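Local coordinates for glutathione S-transferase (PDB 4MK3), which probably transfers glutathione to electrophilic compounds and binds the sulfinic acid form of glutathione, at residues E116-G121 with L157-T162; C184-L189 with P203-F208. All blocks are in the same frame, centred on the assembly; numbering follows the deposited sequence.

Interaction 1: E116-G121 with L157-T162; sequences EALADG and LTAMST
Leu118 and Met160 lay their side chains against each other at a slant between helices 106-134 and 143-164. The CD2 branch of Leu118 does most of the touching, lying 3.7 Å from Met160 CG and 4.2 Å from Ala159 CB. With CG of Leu118 anti to the backbone N (chi1 177°), the leucine reaches straight across to the other helix. Met160 behaves differently: its CB does not point at the opposite helix, but the extended chain beyond CG carries the tip across to helix 106-134 and sets the CE methyl on the backbone of Ala119, 3.6 Å from Ala119 CA and 4.0 Å from its CB. The short segments run nearly antiparallel, at 151° with their axes 10.5 Å apart, as expected for two successive long helices of the glutathione transferase C-terminal domain. Pro67 of the second subunit packs on both Leu118 and Ala159, placing the seam beside the dimer interface. On another face of helix 106-134, Glu116 and Asp120 form salt bridges with Lys36, tying that helix to the N-terminal domain. No hydrogen bond or salt bridge passes between the two segments, so what they share directly is van der Waals packing of apolar side chains.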
ATOM      1  N   GLU A 116      -1.766   9.839  -3.024  1.00 12.74           N
ATOM      2  CA  GLU A 116      -0.658   9.096  -2.435  1.00 13.68           C
ATOM      3  C   GLU A 116      -0.620   7.667  -2.973  1.00 12.76           C
ATOM      4  O   GLU A 116       0.441   7.144  -3.290  1.00 13.61           O
ATOM      5  CB  GLU A 116      -0.747   9.098  -0.917  1.00 12.83           C
ATOM      6  CG  GLU A 116       0.387   8.295  -0.253  1.00 14.88           C
ATOM      7  CD  GLU A 116       0.234   8.146   1.254  1.00 15.30           C
ATOM      8  OE1 GLU A 116      -0.910   8.141   1.763  1.00 15.19           O
ATOM      9  OE2 GLU A 116       1.263   8.058   1.962  1.00 16.54           O
ATOM     10  N   ALA A 117      -1.779   7.043  -3.093  1.00 12.72           N
ATOM     11  CA  ALA A 117      -1.847   5.683  -3.644  1.00 13.29           C
ATOM     12  C   ALA A 117      -1.379   5.644  -5.095  1.00 14.11           C
ATOM     13  O   ALA A 117      -0.745   4.666  -5.528  1.00 14.15           O
ATOM     14  CB  ALA A 117      -3.237   5.131  -3.503  1.00 13.96           C
ATOM     15  N   LEU A 118      -1.708   6.665  -5.863  1.00 13.36           N
ATOM     16  CA  LEU A 118      -1.267   6.742  -7.247  1.00 13.53           C
ATOM     17  C   LEU A 118       0.250   6.830  -7.318  1.00 14.47           C
ATOM     18  O   LEU A 118       0.895   6.118  -8.092  1.00 14.45           O
ATOM     19  CB  LEU A 118      -1.909   7.947  -7.936  1.00 14.63           C
ATOM     20  CG  LEU A 118      -1.518   8.237  -9.379  1.00 15.60           C
ATOM     21  CD1 LEU A 118      -1.753   7.031 -10.279  1.00 16.75           C
ATOM     22  CD2 LEU A 118      -2.273   9.460  -9.867  1.00 15.59           C
ATOM     23  N   ALA A 119       0.839   7.715  -6.523  1.00 13.37           N
ATOM     24  CA  ALA A 119       2.288   7.876  -6.497  1.00 13.00           C
ATOM     25  C   ALA A 119       2.995   6.614  -6.004  1.00 15.17           C
ATOM     26  O   ALA A 119       3.973   6.157  -6.593  1.00 14.58           O
ATOM     27  CB  ALA A 119       2.661   9.068  -5.648  1.00 13.85           C
ATOM     28  N   ASP A 120       2.482   6.041  -4.926  1.00 14.95           N
ATOM     29  CA  ASP A 120       3.067   4.833  -4.356  1.00 13.67           C
ATOM     30  C   ASP A 120       2.947   3.687  -5.363  1.00 14.99           C
ATOM     31  O   ASP A 120       3.826   2.834  -5.449  1.00 15.43           O
ATOM     32  CB  ASP A 120       2.319   4.441  -3.070  1.00 13.92           C
ATOM     33  CG  ASP A 120       2.712   5.266  -1.830  1.00 19.54           C
ATOM     34  OD1 ASP A 120       3.520   6.215  -1.921  1.00 19.54           O
ATOM     35  OD2 ASP A 120       2.191   4.923  -0.746  1.00 20.28           O
ATOM     36  N   GLY A 121       1.842   3.646  -6.093  1.00 14.05           N
ATOM     37  CA  GLY A 121       1.655   2.615  -7.114  1.00 14.79           C
ATOM     38  C   GLY A 121       2.612   2.720  -8.273  1.00 15.00           C
ATOM     39  O   GLY A 121       3.085   1.698  -8.823  1.00 15.80           O
ATOM     40  N   LEU A 157       1.755   8.285 -14.794  1.00 17.26           N
ATOM     41  CA  LEU A 157       2.235   9.622 -15.152  1.00 16.49           C
ATOM     42  C   LEU A 157       1.163  10.419 -15.861  1.00 18.50           C
ATOM     43  O   LEU A 157       0.963  11.583 -15.551  1.00 17.55           O
ATOM     44  CB  LEU A 157       3.502   9.566 -15.990  1.00 16.40           C
ATOM     45  CG  LEU A 157       4.743   9.081 -15.248  1.00 16.94           C
ATOM     46  CD1 LEU A 157       5.781   8.645 -16.254  1.00 20.39           C
ATOM     47  CD2 LEU A 157       5.257  10.191 -14.334  1.00 17.47           C
ATOM     48  N   THR A 158       0.488   9.808 -16.825  1.00 17.57           N
ATOM     49  CA  THR A 158      -0.575  10.500 -17.539  1.00 16.93           C
ATOM     50  C   THR A 158      -1.674  10.902 -16.558  1.00 17.60           C
ATOM     51  O   THR A 158      -2.202  12.010 -16.636  1.00 17.94           O
ATOM     52  CB  THR A 158      -1.150   9.605 -18.594  1.00 16.99           C
ATOM     53  OG1 THR A 158      -0.141   9.353 -19.578  1.00 22.32           O
ATOM     54  CG2 THR A 158      -2.336  10.258 -19.288  1.00 21.31           C
ATOM     55  N   ALA A 159      -2.028  10.016 -15.645  1.00 16.66           N
ATOM     56  CA  ALA A 159      -3.061  10.340 -14.663  1.00 16.93           C
ATOM     57  C   ALA A 159      -2.621  11.465 -13.743  1.00 19.32           C
ATOM     58  O   ALA A 159      -3.425  12.321 -13.366  1.00 17.72           O
ATOM     59  CB  ALA A 159      -3.449   9.103 -13.845  1.00 17.08           C
ATOM     60  N   MET A 160      -1.354  11.474 -13.351  1.00 15.37           N
ATOM     61  CA  MET A 160      -0.867  12.550 -12.492  1.00 14.18           C
ATOM     62  C   MET A 160      -0.981  13.876 -13.248  1.00 16.39           C
ATOM     63  O   MET A 160      -1.378  14.888 -12.666  1.00 16.25           O
ATOM     64  CB  MET A 160       0.583  12.336 -12.094  1.00 16.38           C
ATOM     65  CG  MET A 160       0.805  11.204 -11.109  1.00 15.73           C
ATOM     66  SD  MET A 160       2.577  10.936 -10.882  1.00 16.51           S
ATOM     67  CE  MET A 160       2.581   9.727  -9.570  1.00 15.32           C
ATOM     68  N   SER A 161      -0.598  13.885 -14.519  1.00 16.41           N
ATOM     69  CA  SER A 161      -0.661  15.115 -15.285  1.00 15.07           C
ATOM     70  C   SER A 161      -2.134  15.549 -15.470  1.00 18.85           C
ATOM     71  O   SER A 161      -2.464  16.732 -15.319  1.00 17.40           O
ATOM     72  CB  SER A 161       0.042  14.934 -16.635  1.00 16.64           C
ATOM     73  OG  SER A 161      -0.065  16.090 -17.457  1.00 17.89           O
ATOM     74  N   THR A 162      -3.014  14.602 -15.768  1.00 18.26           N
ATOM     75  CA  THR A 162      -4.444  14.904 -15.937  1.00 18.66           C
ATOM     76  C   THR A 162      -5.042  15.440 -14.627  1.00 18.47           C
ATOM     77  O   THR A 162      -5.794  16.428 -14.625  1.00 21.67           O
ATOM     78  CB  THR A 162      -5.180  13.661 -16.421  1.00 20.11           C
ATOM     79  OG1 THR A 162      -4.707  13.351 -17.741  1.00 27.48           O
ATOM     80  CG2 THR A 162      -6.703  13.920 -16.505  1.00 25.19           C
TER

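Interaction 2: C184-L189 with P203-F208; sequences CALAYL and PNLVAF
Leu186 reaches from helix 177-192 into the angle between Leu205 and Phe208, which stand three residues apart, about one turn, on helix 203-212. Its CB points toward that helix but stays short of contact, and CG, anti to the carbonyl carbon (chi1 -64°), carries the two methyls onward. CD1 makes the closest approaches: it sits 4.2 Å from Leu205 CB and 4.1 Å from Phe208 CD1, meeting the phenyl ring obliquely. The other methyl, CD2, is turned toward the end of Leu205, with 4.4 Å between Leu186 CD2 and Leu205 CD1. This is the all-helical C-terminal domain of the glutathione transferase fold, in which helix 177-192 touches helices 32-44, 106-134 and 143-164 and the short helix 203-212 packs against it as well. Leu205 crosses Leu186 at about a right angle, so the two leucines bear on each other at a few points instead of running alongside. Phe208 has CG anti to its own backbone N (chi1 166°), which swings the ring out toward helix 177-192, and it also rests on Leu164 of helix 143-164. Trp198 of helix 198-201 touches both Leu186 and Leu205.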
ATOM      1  N   CYS A 184       8.192  12.740  -4.691  1.00 13.02           N
ATOM      2  CA  CYS A 184       9.096  11.623  -4.434  1.00 13.71           C
ATOM      3  C   CYS A 184       9.126  10.616  -5.585  1.00 12.63           C
ATOM      4  O   CYS A 184      10.201  10.082  -5.940  1.00 14.21           O
ATOM      5  CB  CYS A 184       8.737  10.925  -3.124  1.00 12.85           C
ATOM      6  SG  CYS A 184       9.201  11.910  -1.643  1.00 14.67           S
ATOM      7  N   ALA A 185       7.963  10.387  -6.188  1.00 13.11           N
ATOM      8  CA  ALA A 185       7.841   9.462  -7.305  1.00 13.85           C
ATOM      9  C   ALA A 185       8.568  10.013  -8.531  1.00 14.73           C
ATOM     10  O   ALA A 185       9.330   9.294  -9.181  1.00 14.04           O
ATOM     11  CB  ALA A 185       6.367   9.154  -7.604  1.00 14.10           C
ATOM     12  N   LEU A 186       8.322  11.270  -8.867  1.00 14.02           N
ATOM     13  CA  LEU A 186       8.937  11.838 -10.052  1.00 15.08           C
ATOM     14  C   LEU A 186      10.450  11.932  -9.909  1.00 14.76           C
ATOM     15  O   LEU A 186      11.191  11.607 -10.828  1.00 14.92           O
ATOM     16  CB  LEU A 186       8.342  13.205 -10.353  1.00 13.37           C
ATOM     17  CG  LEU A 186       6.861  13.256 -10.708  1.00 15.47           C
ATOM     18  CD1 LEU A 186       6.431  14.700 -10.896  1.00 16.44           C
ATOM     19  CD2 LEU A 186       6.604  12.412 -11.961  1.00 17.51           C
ATOM     20  N   ALA A 187      10.915  12.322  -8.715  1.00 14.82           N
ATOM     21  CA  ALA A 187      12.338  12.374  -8.455  1.00 14.46           C
ATOM     22  C   ALA A 187      12.981  10.985  -8.512  1.00 13.61           C
ATOM     23  O   ALA A 187      14.137  10.840  -8.915  1.00 15.63           O
ATOM     24  CB  ALA A 187      12.598  13.023  -7.073  1.00 16.43           C
ATOM     25  N   TYR A 188      12.232   9.966  -8.091  1.00 14.45           N
ATOM     26  CA  TYR A 188      12.743   8.603  -8.185  1.00 16.17           C
ATOM     27  C   TYR A 188      12.948   8.177  -9.633  1.00 16.38           C
ATOM     28  O   TYR A 188      13.956   7.552  -9.962  1.00 17.40           O
ATOM     29  CB  TYR A 188      11.840   7.607  -7.467  1.00 14.32           C
ATOM     30  CG  TYR A 188      12.428   6.225  -7.430  1.00 17.69           C
ATOM     31  CD1 TYR A 188      13.490   5.924  -6.592  1.00 18.22           C
ATOM     32  CD2 TYR A 188      11.909   5.204  -8.207  1.00 18.23           C
ATOM     33  CE1 TYR A 188      14.035   4.650  -6.555  1.00 20.01           C
ATOM     34  CE2 TYR A 188      12.436   3.942  -8.162  1.00 21.50           C
ATOM     35  CZ  TYR A 188      13.486   3.668  -7.326  1.00 19.03           C
ATOM     36  OH  TYR A 188      14.047   2.394  -7.287  1.00 25.74           O
ATOM     37  N   LEU A 189      11.998   8.524 -10.504  1.00 14.54           N
ATOM     38  CA  LEU A 189      12.172   8.255 -11.924  1.00 16.02           C
ATOM     39  C   LEU A 189      13.380   8.994 -12.480  1.00 16.37           C
ATOM     40  O   LEU A 189      14.157   8.411 -13.224  1.00 17.54           O
ATOM     41  CB  LEU A 189      10.906   8.627 -12.687  1.00 15.24           C
ATOM     42  CG  LEU A 189       9.654   7.774 -12.438  1.00 14.80           C
ATOM     43  CD1 LEU A 189       8.493   8.276 -13.312  1.00 17.35           C
ATOM     44  CD2 LEU A 189       9.876   6.285 -12.675  1.00 17.50           C
ATOM     45  N   PRO A 203       4.467  18.825 -19.346  1.00 21.25           N
ATOM     46  CA  PRO A 203       4.983  20.111 -18.877  1.00 22.35           C
ATOM     47  C   PRO A 203       4.451  20.511 -17.517  1.00 20.36           C
ATOM     48  O   PRO A 203       5.195  21.116 -16.739  1.00 21.08           O
ATOM     49  CB  PRO A 203       4.496  21.088 -19.942  1.00 23.54           C
ATOM     50  CG  PRO A 203       4.433  20.291 -21.171  1.00 24.54           C
ATOM     51  CD  PRO A 203       3.990  18.915 -20.737  1.00 24.65           C
ATOM     52  N   ASN A 204       3.206  20.174 -17.195  1.00 19.20           N
ATOM     53  CA  ASN A 204       2.724  20.598 -15.885  1.00 18.78           C
ATOM     54  C   ASN A 204       3.437  19.893 -14.730  1.00 17.91           C
ATOM     55  O   ASN A 204       3.637  20.490 -13.677  1.00 16.96           O
ATOM     56  CB  ASN A 204       1.195  20.534 -15.757  1.00 18.19           C
ATOM     57  CG  ASN A 204       0.642  19.155 -15.825  1.00 20.05           C
ATOM     58  OD1 ASN A 204       1.285  18.198 -16.300  1.00 20.44           O
ATOM     59  ND2 ASN A 204      -0.596  19.024 -15.369  1.00 18.08           N
ATOM     60  N   LEU A 205       3.827  18.639 -14.925  1.00 17.68           N
ATOM     61  CA  LEU A 205       4.614  17.921 -13.928  1.00 14.89           C
ATOM     62  C   LEU A 205       6.019  18.489 -13.815  1.00 15.43           C
ATOM     63  O   LEU A 205       6.577  18.516 -12.716  1.00 15.80           O
ATOM     64  CB  LEU A 205       4.658  16.443 -14.270  1.00 15.72           C
ATOM     65  CG  LEU A 205       3.304  15.724 -14.224  1.00 16.66           C
ATOM     66  CD1 LEU A 205       3.538  14.246 -14.466  1.00 17.00           C
ATOM     67  CD2 LEU A 205       2.558  15.915 -12.919  1.00 17.77           C
ATOM     68  N   VAL A 206       6.599  18.931 -14.930  1.00 18.15           N
ATOM     69  CA  VAL A 206       7.899  19.591 -14.883  1.00 18.97           C
ATOM     70  C   VAL A 206       7.835  20.854 -14.017  1.00 19.56           C
ATOM     71  O   VAL A 206       8.698  21.077 -13.164  1.00 19.71           O
ATOM     72  CB  VAL A 206       8.415  19.912 -16.279  1.00 23.01           C
ATOM     73  CG1 VAL A 206       9.710  20.703 -16.215  1.00 24.01           C
ATOM     74  CG2 VAL A 206       8.602  18.623 -17.052  1.00 22.16           C
ATOM     75  N   ALA A 207       6.802  21.672 -14.212  1.00 18.63           N
ATOM     76  CA  ALA A 207       6.681  22.901 -13.442  1.00 19.39           C
ATOM     77  C   ALA A 207       6.484  22.580 -11.957  1.00 16.87           C
ATOM     78  O   ALA A 207       7.060  23.225 -11.079  1.00 20.16           O
ATOM     79  CB  ALA A 207       5.529  23.742 -13.990  1.00 20.96           C
ATOM     80  N   PHE A 208       5.660  21.580 -11.691  1.00 16.12           N
ATOM     81  CA  PHE A 208       5.442  21.100 -10.331  1.00 16.02           C
ATOM     82  C   PHE A 208       6.744  20.675  -9.694  1.00 16.49           C
ATOM     83  O   PHE A 208       7.050  21.072  -8.573  1.00 17.08           O
ATOM     84  CB  PHE A 208       4.436  19.942 -10.371  1.00 15.48           C
ATOM     85  CG  PHE A 208       4.371  19.130  -9.109  1.00 14.27           C
ATOM     86  CD1 PHE A 208       5.211  18.047  -8.919  1.00 15.08           C
ATOM     87  CD2 PHE A 208       3.446  19.435  -8.138  1.00 16.15           C
ATOM     88  CE1 PHE A 208       5.141  17.292  -7.781  1.00 14.45           C
ATOM     89  CE2 PHE A 208       3.398  18.675  -6.956  1.00 15.96           C
ATOM     90  CZ  PHE A 208       4.244  17.622  -6.795  1.00 14.53           C
TER

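How the interactions relate
Interactions 1 and 2 lie in series along the chain, with centres about 10 Å apart, inside the helical C-terminal domain. Helix 143-164, the second partner of interaction 1, is followed directly by helix 177-192, the first partner of interaction 2, and the two helices meet where Leu157 CD2 comes within 3.5 Å of Leu186 CD2. A polar link runs alongside: Ser161 OG and Asn204 OD1, 2.8 Å apart, probably share a hydrogen bond joining helix 143-164 to helix 203-212. Interaction 1 borders the second subunit, whereas interaction 2 is touched by no other chain, so the helical packing continues from the dimer interface into the domain.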